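Side-chain contacts in putative lipoprotein (PDB 4Q1Z), which is of unknown function but is probably a membrane-attached lipoprotein of a gut Bacteroides species, built from two β-rich domains, one of them of the DUF4876 family: residues A[166-169]-A[170-174]; A[287-290]-A[291-294]; A[314-317]-A[318-321]; A[372-375]-A[376-380]; A[383-386]-A[387-390]. One frame throughout, in Å; residues are numbered along the deposited sequence.

Interaction 1: residues A[166-169]-A[170-174]; sequences EADG and NNYAY
The ring of Y174 receives the carboxylate of D168 at its edge, with OD2 in the ring plane and the two flat groups nearly coplanar, 13° apart. The Y172 ring is turned otherwise: CB of its neighbour N171 lies above one face, offset toward the rim, while CA of D168 and a water meet its edge. The carboxylate of D168 makes a 61° angle with this second ring, so the acid side chain crosses Y172 at about a right angle, while its carboxylate nearly continues the plane of the Y174 ring. From Y174 OH a short bond of 2.6 Å runs to OD2 of D168, entering on the anti lone pair. CB of D168 lies 3.7 Å from Y172 CD2, and with CG beside the backbone N (chi1 -76°) the carboxylate is carried to the hydroxyl of Y174. The other carboxylate oxygen, OD1, forms a salt bridge with K301 of the adjacent strand, so each oxygen has its own partner. The same water binds Y174 OH at 2.6 Å and G169 O at 3.1 Å, and is reached weakly by Y172 N. A weak bond of 3.3 Å from N171 N to D168 O closes the backbone turn. W164 stacks on Y174. In this turn a short 3-10 segment, 166-168, leads into the edge strand 172-175 of a three-stranded antiparallel sheet, with an aspartate and a tyrosine tying turn to strand.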
loop_
_atom_site.group_PDB
_atom_site.type_symbol
_atom_site.label_atom_id
_atom_site.label_comp_id
_atom_site.label_asym_id
_atom_site.label_seq_id
_atom_site.Cartn_x
_atom_site.Cartn_y
_atom_site.Cartn_z
ATOM N N GLU A 166 -21.910 5.612 -20.623
ATOM C CA GLU A 166 -22.193 4.219 -20.958
ATOM C C GLU A 166 -20.945 3.562 -21.571
ATOM O O GLU A 166 -20.598 2.435 -21.204
ATOM C CB GLU A 166 -23.390 4.146 -21.917
ATOM N N ALA A 167 -20.231 4.317 -22.434
ATOM C CA ALA A 167 -19.008 3.909 -23.137
ATOM C C ALA A 167 -17.858 3.493 -22.199
ATOM O O ALA A 167 -16.980 2.724 -22.612
ATOM C CB ALA A 167 -18.537 5.038 -24.035
ATOM N N ASP A 168 -17.848 4.007 -20.958
ATOM C CA ASP A 168 -16.803 3.701 -19.977
ATOM C C ASP A 168 -16.886 2.279 -19.442
ATOM O O ASP A 168 -15.875 1.741 -18.984
ATOM C CB ASP A 168 -16.909 4.658 -18.789
ATOM C CG ASP A 168 -16.402 6.064 -18.989
ATOM O OD1 ASP A 168 -16.096 6.435 -20.154
ATOM O OD2 ASP A 168 -16.339 6.803 -17.997
ATOM N N GLY A 169 -18.104 1.727 -19.443
ATOM C CA GLY A 169 -18.403 0.410 -18.907
ATOM C C GLY A 169 -18.105 0.394 -17.426
ATOM O O GLY A 169 -18.534 1.286 -16.684
ATOM N N ASN A 170 -17.336 -0.582 -16.990
ATOM C CA ASN A 170 -16.980 -0.624 -15.583
ATOM C C ASN A 170 -15.454 -0.698 -15.483
ATOM O O ASN A 170 -14.903 -1.440 -14.674
ATOM C CB ASN A 170 -17.712 -1.785 -14.888
ATOM C CG ASN A 170 -19.040 -1.355 -14.292
ATOM O OD1 ASN A 170 -20.052 -1.216 -14.992
ATOM N ND2 ASN A 170 -19.052 -1.077 -12.986
ATOM N N ASN A 171 -14.779 0.116 -16.311
ATOM C CA ASN A 171 -13.332 0.116 -16.431
ATOM C C ASN A 171 -12.635 1.158 -15.591
ATOM O O ASN A 171 -11.392 1.153 -15.543
ATOM C CB ASN A 171 -12.953 0.324 -17.890
ATOM C CG ASN A 171 -13.351 -0.836 -18.758
ATOM O OD1 ASN A 171 -14.131 -0.693 -19.702
ATOM N ND2 ASN A 171 -12.862 -2.025 -18.427
ATOM N N TYR A 172 -13.414 2.055 -14.934
ATOM C CA TYR A 172 -12.832 3.177 -14.199
ATOM C C TYR A 172 -13.453 3.491 -12.843
ATOM O O TYR A 172 -14.633 3.214 -12.582
ATOM C CB TYR A 172 -12.960 4.481 -15.029
ATOM C CG TYR A 172 -12.512 4.408 -16.469
ATOM C CD1 TYR A 172 -11.188 4.641 -16.820
ATOM C CD2 TYR A 172 -13.429 4.192 -17.494
ATOM C CE1 TYR A 172 -10.772 4.598 -18.152
ATOM C CE2 TYR A 172 -13.023 4.122 -18.828
ATOM C CZ TYR A 172 -11.696 4.346 -19.155
ATOM O OH TYR A 172 -11.299 4.338 -20.470
ATOM N N ALA A 173 -12.616 4.135 -12.010
ATOM C CA ALA A 173 -12.878 4.832 -10.769
ATOM C C ALA A 173 -12.848 6.331 -11.168
ATOM O O ALA A 173 -12.234 6.678 -12.184
ATOM C CB ALA A 173 -11.822 4.483 -9.727
ATOM N N TYR A 174 -13.566 7.196 -10.465
ATOM C CA TYR A 174 -13.659 8.596 -10.880
ATOM C C TYR A 174 -13.080 9.523 -9.818
ATOM O O TYR A 174 -13.615 9.619 -8.720
ATOM C CB TYR A 174 -15.121 8.919 -11.222
ATOM C CG TYR A 174 -15.598 8.099 -12.407
ATOM C CD1 TYR A 174 -16.101 6.809 -12.234
ATOM C CD2 TYR A 174 -15.510 8.597 -13.704
ATOM C CE1 TYR A 174 -16.470 6.025 -13.324
ATOM C CE2 TYR A 174 -15.877 7.820 -14.801
ATOM C CZ TYR A 174 -16.380 6.546 -14.606
ATOM O OH TYR A 174 -16.790 5.802 -15.684
HETATM O O HOH W 1 -16.471 3.195 -15.450
#

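Interaction 2: residues A[287-290]-A[291-294]; sequences TTDL and SKPN
Within a tight turn D289 lays one face of its carboxylate toward S291, whose backbone N and hydroxyl both reach OD1. CG of D289 is anti to its backbone N (chi1 178°), which swings the carboxylate forward over the chain that follows. OD1 takes S291 N at 3.0 Å and S291 OG at 2.7 Å. Both donors approach from the same face of the carboxylate, well above its plane. The bond from S291 N makes an Asx turn, and it is nested in a type I β turn from D289 to K292, whose closing bond joins K292 N to D289 O at 3.2 Å and 158°. The K292 side chain runs extended past the other oxygen at a slant, CE lying 4.0 Å from D289 OD2. The charged ends do not touch, with 4.6 Å between D289 OD2 and K292 NZ. A water bridges the gap, donating to D289 OD2 at 2.5 Å and accepting from K292 NZ at 3.1 Å. Outside the turn, I163 N also donates to D289 OD1, and L290 pairs with I163 through the backbone. With OD1 serving three donors and OD2 facing a lysine through water, the carboxylate probably stays ionised, and its negative charge would strengthen the bonds to OD1 that make the Asx turn.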
loop_
_atom_site.group_PDB
_atom_site.type_symbol
_atom_site.label_atom_id
_atom_site.label_comp_id
_atom_site.label_asym_id
_atom_site.label_seq_id
_atom_site.Cartn_x
_atom_site.Cartn_y
_atom_site.Cartn_z
ATOM N N THR A 287 -14.835 13.348 -17.294
ATOM C CA THR A 287 -16.293 13.419 -17.443
ATOM C C THR A 287 -16.990 14.163 -16.284
ATOM O O THR A 287 -16.486 14.241 -15.149
ATOM C CB THR A 287 -16.886 11.980 -17.562
ATOM O OG1 THR A 287 -18.303 12.057 -17.741
ATOM C CG2 THR A 287 -16.567 11.084 -16.343
ATOM N N THR A 288 -18.190 14.652 -16.573
ATOM C CA THR A 288 -19.058 15.218 -15.551
ATOM C C THR A 288 -19.948 14.044 -15.039
ATOM O O THR A 288 -19.931 12.934 -15.601
ATOM C CB THR A 288 -19.879 16.428 -16.097
ATOM O OG1 THR A 288 -20.758 16.003 -17.128
ATOM C CG2 THR A 288 -19.018 17.542 -16.642
ATOM N N ASP A 289 -20.707 14.289 -13.965
ATOM C CA ASP A 289 -21.709 13.359 -13.464
ATOM C C ASP A 289 -22.890 13.588 -14.384
ATOM O O ASP A 289 -23.398 14.718 -14.449
ATOM C CB ASP A 289 -22.022 13.655 -11.989
ATOM C CG ASP A 289 -23.083 12.778 -11.359
ATOM O OD1 ASP A 289 -23.817 12.090 -12.111
ATOM O OD2 ASP A 289 -23.178 12.772 -10.121
ATOM N N LEU A 290 -23.267 12.573 -15.174
ATOM C CA LEU A 290 -24.317 12.749 -16.174
ATOM C C LEU A 290 -25.693 12.880 -15.558
ATOM O O LEU A 290 -26.607 13.312 -16.258
ATOM C CB LEU A 290 -24.287 11.638 -17.221
ATOM C CG LEU A 290 -22.979 11.535 -18.038
ATOM C CD1 LEU A 290 -23.023 10.386 -18.987
ATOM C CD2 LEU A 290 -22.672 12.814 -18.794
ATOM N N SER A 291 -25.832 12.594 -14.241
ATOM C CA SER A 291 -27.085 12.741 -13.494
ATOM C C SER A 291 -27.363 14.223 -13.177
ATOM O O SER A 291 -28.473 14.571 -12.773
ATOM C CB SER A 291 -27.030 11.943 -12.196
ATOM O OG SER A 291 -26.265 12.676 -11.258
ATOM N N LYS A 292 -26.348 15.078 -13.327
ATOM C CA LYS A 292 -26.420 16.520 -13.076
ATOM C C LYS A 292 -26.182 17.191 -14.418
ATOM O O LYS A 292 -25.036 17.507 -14.752
ATOM C CB LYS A 292 -25.385 16.928 -12.003
ATOM C CG LYS A 292 -25.562 16.182 -10.688
ATOM C CD LYS A 292 -24.481 16.514 -9.682
ATOM C CE LYS A 292 -24.795 15.917 -8.343
ATOM N NZ LYS A 292 -23.859 16.395 -7.303
ATOM N N PRO A 293 -27.223 17.317 -15.266
ATOM C CA PRO A 293 -26.993 17.827 -16.632
ATOM C C PRO A 293 -26.478 19.261 -16.701
ATOM O O PRO A 293 -25.818 19.612 -17.680
ATOM C CB PRO A 293 -28.355 17.689 -17.307
ATOM C CG PRO A 293 -29.335 17.599 -16.199
ATOM C CD PRO A 293 -28.634 16.939 -15.065
ATOM N N ASN A 294 -26.715 20.061 -15.663
ATOM C CA ASN A 294 -26.223 21.432 -15.655
ATOM C C ASN A 294 -24.782 21.542 -15.084
ATOM O O ASN A 294 -24.233 22.652 -15.032
ATOM C CB ASN A 294 -27.196 22.340 -14.876
ATOM C CG ASN A 294 -28.139 23.144 -15.756
ATOM O OD1 ASN A 294 -28.351 22.850 -16.947
ATOM N ND2 ASN A 294 -28.715 24.195 -15.185
HETATM O O HOH W 2 -21.910 14.434 -8.668
#

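Interaction 3: residues A[314-317]-A[318-321]; sequences VNNE and SKMN
The side chain of K319 folds back over V314 and N315, starting at CB, which rests 3.7 Å from V314 CB and nearly as close to V314 CG2. CG, placed beside the backbone N, meets the residue after V314, 3.8 Å from N315 CB. A bend at chi2 (-97°) then steers the chain along the amide of N315, so that CD sits 3.7 Å from N315 OD1. After a second bend, at chi3, CE follows at the fringe of the same amide, 4.2 Å from N315 CG, and NZ continues beyond it. The backbone beneath is a type I β turn from N316 to K319 with an Asx turn nested inside, in the loop that follows strand 307-312. Its closing bond, K319 N to N316 O, is weak at 3.4 Å although nearly straight. N316 OD1 does more of the work: S318 N reaches it at 3.2 Å on a lone pair in the carbonyl plane, and S318 OG at 2.8 Å comes in almost head-on to the C=O bond. V314, buried, also packs on A157 and I333, and its backbone pairs with T334. Past the turn, CG of selenomethionine M320 lies against E317 O.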
loop_
_atom_site.group_PDB
_atom_site.type_symbol
_atom_site.label_atom_id
_atom_site.label_comp_id
_atom_site.label_asym_id
_atom_site.label_seq_id
_atom_site.Cartn_x
_atom_site.Cartn_y
_atom_site.Cartn_z
ATOM N N VAL A 314 -15.643 5.403 5.041
ATOM C CA VAL A 314 -17.004 5.941 5.132
ATOM C C VAL A 314 -17.281 6.409 6.573
ATOM O O VAL A 314 -16.464 6.170 7.471
ATOM C CB VAL A 314 -18.079 4.920 4.661
ATOM C CG1 VAL A 314 -17.980 4.611 3.161
ATOM C CG2 VAL A 314 -18.063 3.652 5.510
ATOM N N ASN A 315 -18.431 7.097 6.767
ATOM C CA ASN A 315 -18.925 7.685 8.016
ATOM C C ASN A 315 -18.965 6.690 9.161
ATOM O O ASN A 315 -18.464 6.984 10.235
ATOM C CB ASN A 315 -20.342 8.260 7.818
ATOM C CG ASN A 315 -20.531 9.289 6.734
ATOM O OD1 ASN A 315 -20.109 9.135 5.587
ATOM N ND2 ASN A 315 -21.266 10.322 7.059
ATOM N N ASN A 316 -19.605 5.532 8.935
ATOM C CA ASN A 316 -19.805 4.461 9.915
ATOM C C ASN A 316 -20.202 3.180 9.205
ATOM O O ASN A 316 -20.175 3.143 7.978
ATOM C CB ASN A 316 -20.863 4.850 10.954
ATOM C CG ASN A 316 -22.052 5.546 10.384
ATOM O OD1 ASN A 316 -22.751 5.024 9.524
ATOM N ND2 ASN A 316 -22.258 6.781 10.802
ATOM N N GLU A 317 -20.584 2.140 9.960
ATOM C CA GLU A 317 -20.946 0.829 9.411
ATOM C C GLU A 317 -22.266 0.823 8.583
ATOM O O GLU A 317 -22.559 -0.191 7.933
ATOM C CB GLU A 317 -21.007 -0.239 10.515
ATOM C CG GLU A 317 -21.756 0.159 11.781
ATOM C CD GLU A 317 -20.933 0.873 12.837
ATOM O OE1 GLU A 317 -20.761 2.108 12.715
ATOM O OE2 GLU A 317 -20.482 0.204 13.799
ATOM N N SER A 318 -23.011 1.957 8.552
ATOM C CA SER A 318 -24.281 2.080 7.829
ATOM C C SER A 318 -24.116 2.458 6.367
ATOM O O SER A 318 -25.085 2.379 5.611
ATOM C CB SER A 318 -25.173 3.118 8.500
ATOM O OG SER A 318 -24.963 4.427 7.980
ATOM N N LYS A 319 -22.921 2.895 5.970
ATOM C CA LYS A 319 -22.684 3.393 4.623
ATOM C C LYS A 319 -22.130 2.318 3.657
ATOM O O LYS A 319 -21.238 2.618 2.859
ATOM C CB LYS A 319 -21.727 4.606 4.707
ATOM C CG LYS A 319 -22.210 5.751 5.603
ATOM C CD LYS A 319 -22.890 6.870 4.820
ATOM C CE LYS A 319 -24.089 7.399 5.572
ATOM N NZ LYS A 319 -24.791 8.468 4.820
HETATM N N MSE A 320 -22.667 1.088 3.673
HETATM C CA MSE A 320 -22.129 0.054 2.756
HETATM C C MSE A 320 -22.750 0.158 1.351
HETATM O O MSE A 320 -22.161 -0.338 0.382
HETATM C CB MSE A 320 -22.245 -1.398 3.283
HETATM C CG MSE A 320 -22.632 -1.536 4.739
HETATM SE SE MSE A 320 -24.538 -1.275 4.882
HETATM C CE MSE A 320 -25.214 -2.500 3.371
ATOM N N ASN A 321 -23.921 0.819 1.254
ATOM C CA ASN A 321 -24.695 1.062 0.034
ATOM C C ASN A 321 -24.354 2.467 -0.554
ATOM O O ASN A 321 -25.027 2.962 -1.470
ATOM C CB ASN A 321 -26.203 0.931 0.367
ATOM C CG ASN A 321 -26.685 1.757 1.558
ATOM O OD1 ASN A 321 -25.905 2.265 2.392
ATOM N ND2 ASN A 321 -28.001 1.885 1.679
#

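Interaction 4: residues A[372-375]-A[376-380]; sequences NNST and DDFER
N373 O is the crowded centre of the contact, taking D377 N at 2.9 Å in its carbonyl plane and D376 N at 3.3 Å from well above that plane. N373 also sits at the N-cap: its side chain leaves beside the carbonyl carbon (chi1 -160°), which lets OD1 accept, weakly, from T375 N. The D377 side chain turns back toward the start of the helical turn, where N373 N points at OD2 along a nearly straight but weak bond of 3.4 Å. OD2 is in addition salt-bridged to R347, while OD1 is bonded to T371 and Q369, so the buried carboxylate has several partners. Beside it S374 OG, which is bound to D330, lies 3.7 Å from F378 CE1, and a water joins the hydroxyl to D377 OD2. The F378 ring packs inward on V311 and I345. Toward solvent the fit slackens. The amide of N373 and the carboxylate of D376 lie stacked, their planes 14° apart, with D376 OD2 no closer than 3.6 Å to N373 CG. R380 offers the edge of its guanidinium to T375 O, but the bond from NH1 is weak at 3.1 Å; a water links S374 O, F378 O and R380 NH1, and W335 lies against R380 as a cation-pi partner. What results is a single Asn-capped helical turn, 374-377, running straight into the edge strand 378-382, which pairs with strand 344-347.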
loop_
_atom_site.group_PDB
_atom_site.type_symbol
_atom_site.label_atom_id
_atom_site.label_comp_id
_atom_site.label_asym_id
_atom_site.label_seq_id
_atom_site.Cartn_x
_atom_site.Cartn_y
_atom_site.Cartn_z
ATOM N N ASN A 372 -8.362 -6.937 -0.638
ATOM C CA ASN A 372 -9.167 -5.951 -1.373
ATOM C C ASN A 372 -10.554 -5.802 -0.721
ATOM O O ASN A 372 -11.586 -5.742 -1.399
ATOM C CB ASN A 372 -9.246 -6.285 -2.869
ATOM C CG ASN A 372 -7.943 -6.072 -3.579
ATOM O OD1 ASN A 372 -6.961 -5.622 -3.002
ATOM N ND2 ASN A 372 -7.915 -6.352 -4.860
ATOM N N ASN A 373 -10.545 -5.745 0.622
ATOM C CA ASN A 373 -11.727 -5.581 1.469
ATOM C C ASN A 373 -11.303 -4.852 2.715
ATOM O O ASN A 373 -10.637 -5.431 3.565
ATOM C CB ASN A 373 -12.373 -6.930 1.796
ATOM C CG ASN A 373 -13.804 -6.822 2.243
ATOM O OD1 ASN A 373 -14.189 -5.947 3.035
ATOM N ND2 ASN A 373 -14.629 -7.727 1.746
ATOM N N SER A 374 -11.658 -3.573 2.811
ATOM C CA SER A 374 -11.258 -2.695 3.911
ATOM C C SER A 374 -11.992 -3.011 5.198
ATOM O O SER A 374 -11.457 -2.712 6.269
ATOM C CB SER A 374 -11.435 -1.227 3.529
ATOM O OG SER A 374 -10.332 -0.835 2.725
ATOM N N THR A 375 -13.179 -3.651 5.117
ATOM C CA THR A 375 -13.909 -4.086 6.323
ATOM C C THR A 375 -13.058 -5.128 7.082
ATOM O O THR A 375 -13.035 -5.135 8.312
ATOM C CB THR A 375 -15.299 -4.643 5.972
ATOM O OG1 THR A 375 -15.960 -3.793 5.020
ATOM C CG2 THR A 375 -16.177 -4.830 7.200
ATOM N N ASP A 376 -12.301 -5.931 6.323
ATOM C CA ASP A 376 -11.487 -7.034 6.798
ATOM C C ASP A 376 -10.002 -6.705 6.992
ATOM O O ASP A 376 -9.370 -7.295 7.878
ATOM C CB ASP A 376 -11.593 -8.217 5.803
ATOM C CG ASP A 376 -12.989 -8.751 5.466
ATOM O OD1 ASP A 376 -13.962 -8.420 6.205
ATOM O OD2 ASP A 376 -13.106 -9.541 4.490
ATOM N N ASP A 377 -9.429 -5.838 6.150
ATOM C CA ASP A 377 -7.988 -5.562 6.170
ATOM C C ASP A 377 -7.540 -4.479 7.160
ATOM O O ASP A 377 -6.344 -4.403 7.457
ATOM C CB ASP A 377 -7.509 -5.170 4.755
ATOM C CG ASP A 377 -7.786 -6.190 3.660
ATOM O OD1 ASP A 377 -8.099 -7.358 3.994
ATOM O OD2 ASP A 377 -7.734 -5.811 2.476
ATOM N N PHE A 378 -8.466 -3.656 7.672
ATOM C CA PHE A 378 -8.084 -2.572 8.558
ATOM C C PHE A 378 -8.632 -2.655 9.968
ATOM O O PHE A 378 -9.822 -2.904 10.168
ATOM C CB PHE A 378 -8.524 -1.223 7.965
ATOM C CG PHE A 378 -7.669 -0.784 6.803
ATOM C CD1 PHE A 378 -7.930 -1.238 5.515
ATOM C CD2 PHE A 378 -6.592 0.070 6.999
ATOM C CE1 PHE A 378 -7.104 -0.878 4.454
ATOM C CE2 PHE A 378 -5.787 0.462 5.927
ATOM C CZ PHE A 378 -6.047 -0.016 4.663
ATOM N N GLU A 379 -7.762 -2.346 10.941
ATOM C CA GLU A 379 -8.137 -2.133 12.321
ATOM C C GLU A 379 -8.723 -0.727 12.351
ATOM O O GLU A 379 -8.104 0.198 11.809
ATOM C CB GLU A 379 -6.932 -2.276 13.283
ATOM C CG GLU A 379 -6.525 -3.706 13.599
ATOM C CD GLU A 379 -7.533 -4.532 14.382
ATOM O OE1 GLU A 379 -8.406 -3.939 15.062
ATOM O OE2 GLU A 379 -7.426 -5.780 14.337
ATOM N N ARG A 380 -9.922 -0.573 12.942
ATOM C CA ARG A 380 -10.654 0.683 12.998
ATOM C C ARG A 380 -10.561 1.379 14.346
ATOM O O ARG A 380 -10.564 0.716 15.387
ATOM C CB ARG A 380 -12.123 0.421 12.693
ATOM C CG ARG A 380 -12.381 -0.045 11.282
ATOM C CD ARG A 380 -13.850 -0.216 11.054
ATOM N NE ARG A 380 -14.409 -1.286 11.878
ATOM C CZ ARG A 380 -14.481 -2.560 11.507
ATOM N NH1 ARG A 380 -14.011 -2.944 10.322
ATOM N NH2 ARG A 380 -15.028 -3.458 12.313
HETATM O O HOH W 3 -8.325 -3.163 1.677
HETATM O O HOH W 4 -11.976 -1.772 8.766
#

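Interaction 5: residues A[383-386]-A[387-390]; sequences VPVM and RRNG
V383 begins the contact through its carbonyl oxygen, which accepts from R388 NH2 at 2.9 Å with an N-H...O angle of 150°. The oxygen lies near the edge of the guanidinium, slightly tilted from its plane, and a water ties V383 O, 2.8 Å away, to R388 NH1, also at 2.8 Å. P384 turns its ring from the arginine and packs on F131 and P215. At V385 the side chain packs against one face of the guanidinium: CB stands over its centre, 3.7 Å from R388 CZ, and CG2 is 3.7 Å from R388 NH1. CG1 meets the root of the arginine, 3.8 Å from R388 CB. R388 reaches back this far because its CG lies opposite the amide nitrogen (chi1 -167°) and the chain bends only near its end. E112 draws the two residues together, as its OE2 accepts from V385 N and makes a salt bridge with R388 NH2. M386, a selenomethionine, points away onto I197 and F131, while R387 sends its guanidinium to E222. The whole is an irregular segment after the edge strand 378-382, fastened to the β-sheet domain by arginine-glutamate bridges.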
loop_
_atom_site.group_PDB
_atom_site.type_symbol
_atom_site.label_atom_id
_atom_site.label_comp_id
_atom_site.label_asym_id
_atom_site.label_seq_id
_atom_site.Cartn_x
_atom_site.Cartn_y
_atom_site.Cartn_z
ATOM N N VAL A 383 -5.351 4.732 17.650
ATOM C CA VAL A 383 -4.717 6.028 17.856
ATOM C C VAL A 383 -3.673 6.132 16.741
ATOM O O VAL A 383 -2.830 5.228 16.659
ATOM C CB VAL A 383 -4.114 6.225 19.270
ATOM C CG1 VAL A 383 -3.297 7.512 19.335
ATOM C CG2 VAL A 383 -5.211 6.229 20.333
ATOM N N PRO A 384 -3.727 7.178 15.853
ATOM C CA PRO A 384 -2.759 7.255 14.738
ATOM C C PRO A 384 -1.317 7.232 15.197
ATOM O O PRO A 384 -0.976 7.838 16.216
ATOM C CB PRO A 384 -3.114 8.578 14.062
ATOM C CG PRO A 384 -4.546 8.743 14.374
ATOM C CD PRO A 384 -4.672 8.309 15.785
ATOM N N VAL A 385 -0.503 6.432 14.488
ATOM C CA VAL A 385 0.938 6.281 14.721
ATOM C C VAL A 385 1.634 6.356 13.375
ATOM O O VAL A 385 1.153 5.763 12.413
ATOM C CB VAL A 385 1.308 4.979 15.503
ATOM C CG1 VAL A 385 2.819 4.746 15.527
ATOM C CG2 VAL A 385 0.762 5.010 16.935
HETATM N N MSE A 386 2.759 7.095 13.301
HETATM C CA MSE A 386 3.583 7.178 12.090
HETATM C C MSE A 386 4.726 6.160 12.175
HETATM O O MSE A 386 5.455 6.140 13.180
HETATM C CB MSE A 386 4.126 8.586 11.891
HETATM C CG MSE A 386 3.187 9.469 11.097
HETATM SE SE MSE A 386 3.684 11.308 11.349
HETATM C CE MSE A 386 5.261 11.478 10.254
ATOM N N ARG A 387 4.869 5.308 11.124
ATOM C CA ARG A 387 5.882 4.255 11.016
ATOM C C ARG A 387 5.665 3.203 12.144
ATOM O O ARG A 387 6.603 2.778 12.824
ATOM C CB ARG A 387 7.318 4.841 11.005
ATOM C CG ARG A 387 7.621 5.680 9.761
ATOM C CD ARG A 387 8.964 6.373 9.833
ATOM N NE ARG A 387 9.037 7.461 8.858
ATOM C CZ ARG A 387 8.935 8.752 9.151
ATOM N NH1 ARG A 387 8.823 9.146 10.411
ATOM N NH2 ARG A 387 8.985 9.664 8.187
ATOM N N ARG A 388 4.403 2.780 12.320
ATOM C CA ARG A 388 4.012 1.766 13.299
ATOM C C ARG A 388 4.664 0.427 12.923
ATOM O O ARG A 388 4.919 0.192 11.737
ATOM C CB ARG A 388 2.470 1.638 13.355
ATOM C CG ARG A 388 1.941 0.841 14.551
ATOM C CD ARG A 388 0.509 0.386 14.376
ATOM N NE ARG A 388 -0.409 1.514 14.219
ATOM C CZ ARG A 388 -1.041 2.125 15.216
ATOM N NH1 ARG A 388 -0.863 1.726 16.472
ATOM N NH2 ARG A 388 -1.859 3.135 14.967
ATOM N N ASN A 389 4.945 -0.431 13.936
ATOM C CA ASN A 389 5.579 -1.757 13.814
ATOM C C ASN A 389 6.917 -1.674 13.078
ATOM O O ASN A 389 7.182 -2.494 12.194
ATOM C CB ASN A 389 4.672 -2.801 13.117
ATOM C CG ASN A 389 3.227 -2.790 13.501
ATOM O OD1 ASN A 389 2.864 -2.698 14.676
ATOM N ND2 ASN A 389 2.368 -2.944 12.506
ATOM N N GLY A 390 7.720 -0.674 13.434
ATOM C CA GLY A 390 9.052 -0.458 12.892
ATOM C C GLY A 390 9.185 -0.288 11.395
ATOM O O GLY A 390 10.144 -0.788 10.813
HETATM O O HOH W 5 -2.482 3.035 18.362
#

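Interactions 1 and 2 lie close together on the same side of the molecule's centre and serve the same small sheet, on strand 172-175 and after strand 286-287; they touch where Y174 CE2 packs 3.7 Å from T287 CG2. Interactions 2 and 3 share a design, a type I turn with a nested Asx turn in which a serine gives both its backbone N and its hydroxyl to one side-chain oxygen, of a carboxylate in one and a neutral amide in the other. Both are surface contacts, as is the arginine-rich interaction 5, whereas interactions 1 and 4 are partly buried and each sinks an aspartate that meets a basic side chain. The centres of interactions 4 and 5 are about 17 Å apart.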